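Side-chain contacts in hypothetical bacterial 6-phosphogluconolactonase (PDB 3SCY), which is probably a hydrolase of a phosphorylated sugar lactone, built as a seven-bladed beta-propeller of the lactonase family: residues N111-N116 against I122-I127; D138-K143 against H180-N185. All coordinates share one frame; numbering follows the deposited sequence.

Interaction 1 of 2, residues N111-N116 against I122-I127; sequences NIVTAN and ITVFPI
Ile112 and Phe125 face each other as a hydrogen-bonded pair in an antiparallel beta hairpin, the two middle strands of a four-stranded propeller blade. Their backbones exchange two nearly straight bonds, Ile112 N to Phe125 O and Phe125 N to Ile112 O, both 2.8 Å. Thr114 and Thr123 form the next such pair, less evenly: Thr114 N reaches Thr123 O at 2.9 Å, but the return bond from Thr123 N to Thr114 O stretches to 3.2 Å. Between these pairs, Val113 CA lies 3.2 Å from Thr123 O in a CA-H...O contact.

Apolar packing covers both faces of the hairpin. On the face of Ile112, the CG1 branch of that residue crosses the end of Ile127, whose CD1 is 3.8 Å away, while Thr114 turns its methyl CG2 to the edge of the Phe125 ring, near the ring plane, 3.9 Å from CE1. On the other face Val113 touches Val124 with CG2 and the CB of Ile122 with CG1; beta-branched residues suit extended strands, and here they also meet the neighbouring blade, Val113 and Ile122 both touching Val160.

The polar side chains cluster near the turn. Thr114 places OG1 between its own N and carbonyl carbon (chi1 65°), which leaves the methyl for Phe125 and lets the hydroxyl donate to Asn116 OD1. Ser121 OG, at the start of the second strand, bonds Asn116 ND2 within the hairpin, while Thr123 OG1 to Thr97 O links it to the preceding chain. Asn116 suits this corner because its amide can accept from one threonine and donate to the other: ND2 meets Thr123 OG1 at 2.9 Å, with the oxygen only 7° out of the amide plane.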
loop_
_atom_site.group_PDB
_atom_site.type_symbol
_atom_site.label_atom_id
_atom_site.label_comp_id
_atom_site.label_asym_id
_atom_site.label_seq_id
_atom_site.Cartn_x
_atom_site.Cartn_y
_atom_site.Cartn_z
ATOM N N ASN A 111 -9.208 -6.470 -13.434
ATOM C CA ASN A 111 -9.827 -5.288 -12.870
ATOM C C ASN A 111 -8.870 -4.585 -11.965
ATOM O O ASN A 111 -8.011 -5.227 -11.351
ATOM C CB ASN A 111 -11.060 -5.683 -12.013
ATOM C CG ASN A 111 -12.115 -6.365 -12.835
ATOM O OD1 ASN A 111 -12.904 -5.705 -13.491
ATOM N ND2 ASN A 111 -12.137 -7.708 -12.827
ATOM N N ILE A 112 -9.073 -3.284 -11.831
ATOM C CA ILE A 112 -8.413 -2.413 -10.859
ATOM C C ILE A 112 -9.459 -2.056 -9.826
ATOM O O ILE A 112 -10.604 -1.754 -10.217
ATOM C CB ILE A 112 -7.860 -1.112 -11.535
ATOM C CG1 ILE A 112 -6.683 -1.399 -12.475
ATOM C CG2 ILE A 112 -7.536 0.020 -10.476
ATOM C CD1 ILE A 112 -5.348 -1.841 -11.797
ATOM N N VAL A 113 -9.074 -2.035 -8.522
ATOM C CA VAL A 113 -9.997 -1.599 -7.480
ATOM C C VAL A 113 -9.313 -0.474 -6.704
ATOM O O VAL A 113 -8.144 -0.624 -6.372
ATOM C CB VAL A 113 -10.434 -2.749 -6.516
ATOM C CG1 VAL A 113 -11.480 -2.263 -5.530
ATOM C CG2 VAL A 113 -10.962 -3.954 -7.285
ATOM N N THR A 114 -10.010 0.632 -6.432
ATOM C CA THR A 114 -9.489 1.718 -5.606
ATOM C C THR A 114 -10.163 1.763 -4.243
ATOM O O THR A 114 -11.361 1.463 -4.121
ATOM C CB THR A 114 -9.662 3.101 -6.277
ATOM O OG1 THR A 114 -11.047 3.413 -6.408
ATOM C CG2 THR A 114 -8.978 3.192 -7.612
ATOM N N ALA A 115 -9.447 2.330 -3.265
ATOM C CA ALA A 115 -9.984 2.698 -1.964
ATOM C C ALA A 115 -10.146 4.207 -1.977
ATOM O O ALA A 115 -9.141 4.934 -2.063
ATOM C CB ALA A 115 -9.050 2.256 -0.849
ATOM N N ASN A 116 -11.395 4.701 -1.893
ATOM C CA ASN A 116 -11.641 6.140 -1.969
ATOM C C ASN A 116 -11.830 6.659 -0.562
ATOM O O ASN A 116 -12.846 6.392 0.083
ATOM C CB ASN A 116 -12.838 6.459 -2.876
ATOM C CG ASN A 116 -12.749 5.759 -4.207
ATOM O OD1 ASN A 116 -11.662 5.607 -4.790
ATOM N ND2 ASN A 116 -13.878 5.265 -4.675
ATOM N N ILE A 122 -15.394 2.229 -2.738
ATOM C CA ILE A 122 -14.401 1.555 -3.547
ATOM C C ILE A 122 -14.915 1.542 -4.982
ATOM O O ILE A 122 -16.136 1.473 -5.223
ATOM C CB ILE A 122 -14.001 0.139 -3.059
ATOM C CG1 ILE A 122 -15.202 -0.834 -3.092
ATOM C CG2 ILE A 122 -13.351 0.219 -1.672
ATOM C CD1 ILE A 122 -14.802 -2.300 -2.755
ATOM N N THR A 123 -14.001 1.702 -5.927
ATOM C CA THR A 123 -14.367 1.741 -7.345
ATOM C C THR A 123 -13.671 0.602 -8.087
ATOM O O THR A 123 -12.481 0.366 -7.889
ATOM C CB THR A 123 -14.014 3.118 -7.972
ATOM O OG1 THR A 123 -14.652 4.139 -7.220
ATOM C CG2 THR A 123 -14.494 3.230 -9.435
ATOM N N VAL A 124 -14.411 -0.074 -8.979
ATOM C CA VAL A 124 -13.891 -1.158 -9.804
ATOM C C VAL A 124 -13.798 -0.666 -11.240
ATOM O O VAL A 124 -14.784 -0.096 -11.741
ATOM C CB VAL A 124 -14.834 -2.411 -9.721
ATOM C CG1 VAL A 124 -14.343 -3.552 -10.603
ATOM C CG2 VAL A 124 -14.986 -2.879 -8.274
ATOM N N PHE A 125 -12.647 -0.923 -11.896
ATOM C CA PHE A 125 -12.460 -0.621 -13.312
ATOM C C PHE A 125 -12.025 -1.871 -14.043
ATOM O O PHE A 125 -10.976 -2.412 -13.690
ATOM C CB PHE A 125 -11.375 0.461 -13.548
ATOM C CG PHE A 125 -11.527 1.779 -12.841
ATOM C CD1 PHE A 125 -11.066 1.941 -11.542
ATOM C CD2 PHE A 125 -12.078 2.876 -13.493
ATOM C CE1 PHE A 125 -11.163 3.167 -10.896
ATOM C CE2 PHE A 125 -12.221 4.090 -12.831
ATOM C CZ PHE A 125 -11.752 4.238 -11.536
ATOM N N PRO A 126 -12.721 -2.297 -15.115
ATOM C CA PRO A 126 -12.188 -3.396 -15.925
ATOM C C PRO A 126 -10.935 -2.914 -16.665
ATOM O O PRO A 126 -10.851 -1.737 -17.042
ATOM C CB PRO A 126 -13.315 -3.704 -16.932
ATOM C CG PRO A 126 -14.544 -2.969 -16.401
ATOM C CD PRO A 126 -13.982 -1.763 -15.671
ATOM N N ILE A 127 -9.998 -3.814 -16.895
ATOM C CA ILE A 127 -8.783 -3.498 -17.656
ATOM C C ILE A 127 -9.013 -3.990 -19.082
ATOM O O ILE A 127 -9.402 -5.150 -19.282
ATOM C CB ILE A 127 -7.526 -4.143 -17.043
ATOM C CG1 ILE A 127 -7.268 -3.606 -15.613
ATOM C CG2 ILE A 127 -6.302 -3.854 -17.940
ATOM C CD1 ILE A 127 -6.224 -4.375 -14.804
#

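Interaction 2 of 2, residues D138-K143 against H180-N185; sequences DVIEFK and HKFNIN
With chi1 near -60° in both Phe142 and His180, each CG lies beside its own backbone N and anti to the carbonyl carbon; second torsions near perpendicular then turn the two flat groups into a face-to-face stack. The two side chains reach across from adjacent blades and overlap, leaving the ring centroids 4.1 Å apart and the planes inclined by 30°. Phe142 CD1 sits over the centre of the imidazole, whereas His180 CD2 lies toward the rim of the phenyl ring.

Phe182 meets Phe142 differently, edge to edge, with the two CZ atoms 3.6 Å apart. Ile140 brings its CG2 branch obliquely to the Phe182 ring, 3.8 Å from Phe182 CZ. Leu197 touches Ile140, and Ile122 touches both Ile140 and Phe182, so the contact belongs to a hydrophobic seam between adjacent propeller blades.

Histidine suits this place because it offers a flat face to Phe142 while keeping a polar edge: NE2 is hydrogen-bonded to Asp173 OD2. That carboxylate probably restrains the turn of the imidazole and satisfies its NE2 at the rim, leaving the flat face for a stack held by dispersion and apolar burial.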
loop_
_atom_site.group_PDB
_atom_site.type_symbol
_atom_site.label_atom_id
_atom_site.label_comp_id
_atom_site.label_asym_id
_atom_site.label_seq_id
_atom_site.Cartn_x
_atom_site.Cartn_y
_atom_site.Cartn_z
ATOM N N ASP A 138 -18.204 -0.493 -11.330
ATOM C CA ASP A 138 -18.908 -0.537 -10.043
ATOM C C ASP A 138 -18.344 0.491 -9.089
ATOM O O ASP A 138 -17.148 0.744 -9.103
ATOM C CB ASP A 138 -18.788 -1.941 -9.433
ATOM C CG ASP A 138 -19.850 -2.343 -8.430
ATOM O OD1 ASP A 138 -20.833 -1.560 -8.241
ATOM O OD2 ASP A 138 -19.772 -3.484 -7.911
ATOM N N VAL A 139 -19.212 1.128 -8.315
ATOM C CA VAL A 139 -18.865 2.075 -7.237
ATOM C C VAL A 139 -19.654 1.572 -6.031
ATOM O O VAL A 139 -20.896 1.556 -6.074
ATOM C CB VAL A 139 -19.116 3.580 -7.552
ATOM C CG1 VAL A 139 -18.718 4.479 -6.371
ATOM C CG2 VAL A 139 -18.377 4.019 -8.805
ATOM N N ILE A 140 -18.945 1.080 -5.008
ATOM C CA ILE A 140 -19.565 0.464 -3.833
ATOM C C ILE A 140 -19.460 1.425 -2.666
ATOM O O ILE A 140 -18.352 1.729 -2.226
ATOM C CB ILE A 140 -18.934 -0.934 -3.539
ATOM C CG1 ILE A 140 -19.023 -1.830 -4.797
ATOM C CG2 ILE A 140 -19.615 -1.613 -2.326
ATOM C CD1 ILE A 140 -18.131 -3.045 -4.850
ATOM N N GLU A 141 -20.605 1.947 -2.206
ATOM C CA GLU A 141 -20.655 2.916 -1.111
ATOM C C GLU A 141 -20.797 2.221 0.231
ATOM O O GLU A 141 -21.374 1.129 0.321
ATOM C CB GLU A 141 -21.834 3.885 -1.315
ATOM C CG GLU A 141 -21.687 4.785 -2.533
ATOM C CD GLU A 141 -20.816 6.021 -2.404
ATOM O OE1 GLU A 141 -20.426 6.386 -1.269
ATOM O OE2 GLU A 141 -20.561 6.656 -3.452
ATOM N N PHE A 142 -20.246 2.845 1.273
ATOM C CA PHE A 142 -20.343 2.319 2.627
ATOM C C PHE A 142 -21.028 3.332 3.508
ATOM O O PHE A 142 -21.099 4.516 3.161
ATOM C CB PHE A 142 -18.954 1.958 3.188
ATOM C CG PHE A 142 -18.259 0.917 2.348
ATOM C CD1 PHE A 142 -18.488 -0.438 2.558
ATOM C CD2 PHE A 142 -17.364 1.290 1.350
ATOM C CE1 PHE A 142 -17.866 -1.402 1.753
ATOM C CE2 PHE A 142 -16.747 0.326 0.538
ATOM C CZ PHE A 142 -16.986 -1.015 0.759
ATOM N N LYS A 143 -21.556 2.864 4.637
ATOM C CA LYS A 143 -22.227 3.708 5.615
ATOM C C LYS A 143 -21.673 3.462 7.008
ATOM O O LYS A 143 -21.169 2.374 7.303
ATOM C CB LYS A 143 -23.746 3.459 5.596
ATOM C CG LYS A 143 -24.428 3.946 4.319
ATOM C CD LYS A 143 -25.944 3.710 4.366
ATOM C CE LYS A 143 -26.629 4.160 3.101
ATOM N NZ LYS A 143 -28.111 4.082 3.217
ATOM N N HIS A 180 -14.199 -4.556 5.378
ATOM C CA HIS A 180 -15.309 -5.030 4.549
ATOM C C HIS A 180 -14.856 -6.222 3.702
ATOM O O HIS A 180 -13.720 -6.244 3.231
ATOM C CB HIS A 180 -15.841 -3.894 3.672
ATOM C CG HIS A 180 -16.290 -2.719 4.472
ATOM N ND1 HIS A 180 -17.532 -2.703 5.107
ATOM C CD2 HIS A 180 -15.662 -1.543 4.696
ATOM C CE1 HIS A 180 -17.596 -1.531 5.724
ATOM N NE2 HIS A 180 -16.506 -0.793 5.496
ATOM N N LYS A 181 -15.731 -7.235 3.553
ATOM C CA LYS A 181 -15.411 -8.450 2.815
ATOM C C LYS A 181 -16.288 -8.613 1.570
ATOM O O LYS A 181 -17.523 -8.488 1.644
ATOM C CB LYS A 181 -15.591 -9.668 3.744
ATOM C CG LYS A 181 -15.210 -10.999 3.090
ATOM C CD LYS A 181 -15.512 -12.193 3.992
ATOM C CE LYS A 181 -15.465 -13.482 3.202
ATOM N NZ LYS A 181 -15.698 -14.656 4.090
ATOM N N PHE A 182 -15.644 -8.930 0.437
ATOM C CA PHE A 182 -16.313 -9.205 -0.820
ATOM C C PHE A 182 -15.823 -10.492 -1.415
ATOM O O PHE A 182 -14.642 -10.844 -1.294
ATOM C CB PHE A 182 -16.076 -8.070 -1.823
ATOM C CG PHE A 182 -16.633 -6.745 -1.374
ATOM C CD1 PHE A 182 -15.884 -5.894 -0.566
ATOM C CD2 PHE A 182 -17.923 -6.365 -1.720
ATOM C CE1 PHE A 182 -16.412 -4.674 -0.134
ATOM C CE2 PHE A 182 -18.457 -5.156 -1.274
ATOM C CZ PHE A 182 -17.701 -4.323 -0.477
ATOM N N ASN A 183 -16.733 -11.193 -2.064
ATOM C CA ASN A 183 -16.411 -12.360 -2.849
ATOM C C ASN A 183 -15.953 -11.870 -4.206
ATOM O O ASN A 183 -16.577 -10.967 -4.775
ATOM C CB ASN A 183 -17.652 -13.263 -3.007
ATOM C CG ASN A 183 -18.234 -13.816 -1.740
ATOM O OD1 ASN A 183 -17.554 -14.021 -0.741
ATOM N ND2 ASN A 183 -19.541 -14.020 -1.730
ATOM N N ILE A 184 -14.881 -12.451 -4.740
ATOM C CA ILE A 184 -14.391 -12.101 -6.070
ATOM C C ILE A 184 -14.898 -13.082 -7.123
ATOM O O ILE A 184 -14.917 -14.299 -6.885
ATOM C CB ILE A 184 -12.847 -12.105 -6.052
ATOM C CG1 ILE A 184 -12.334 -10.754 -5.500
ATOM C CG2 ILE A 184 -12.241 -12.471 -7.421
ATOM C CD1 ILE A 184 -10.803 -10.723 -5.300
ATOM N N ASN A 185 -15.378 -12.533 -8.255
ATOM C CA ASN A 185 -15.730 -13.307 -9.435
ATOM C C ASN A 185 -14.476 -13.304 -10.314
ATOM O O ASN A 185 -14.167 -12.282 -10.935
ATOM C CB ASN A 185 -16.944 -12.727 -10.147
ATOM C CG ASN A 185 -17.161 -13.362 -11.486
ATOM O OD1 ASN A 185 -16.479 -14.316 -11.864
ATOM N ND2 ASN A 185 -18.158 -12.905 -12.219
#

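Overall arrangement
Interaction 1 lies within a single blade and is almost wholly buried, whereas interaction 2, farther from the centre of the chain, bridges that blade's outer strand, 138-141, and the residues just after it to the third strand of the next blade and is only partly buried. Their chemistry follows this difference: paired strands are held by backbone hydrogen bonds with side chains packed on both faces, while interaction 2 is made by side chains alone. The two adjoin directly. Strands 121-126 and 138-141 are sheet neighbours, with Ile122 O 2.8 Å from Ile140 N, a probable hydrogen bond. Ile122 also extends CD1 to within 3.9 Å of Phe182 CE1, so the hairpin of interaction 1 contributes to the apolar seam of interaction 2.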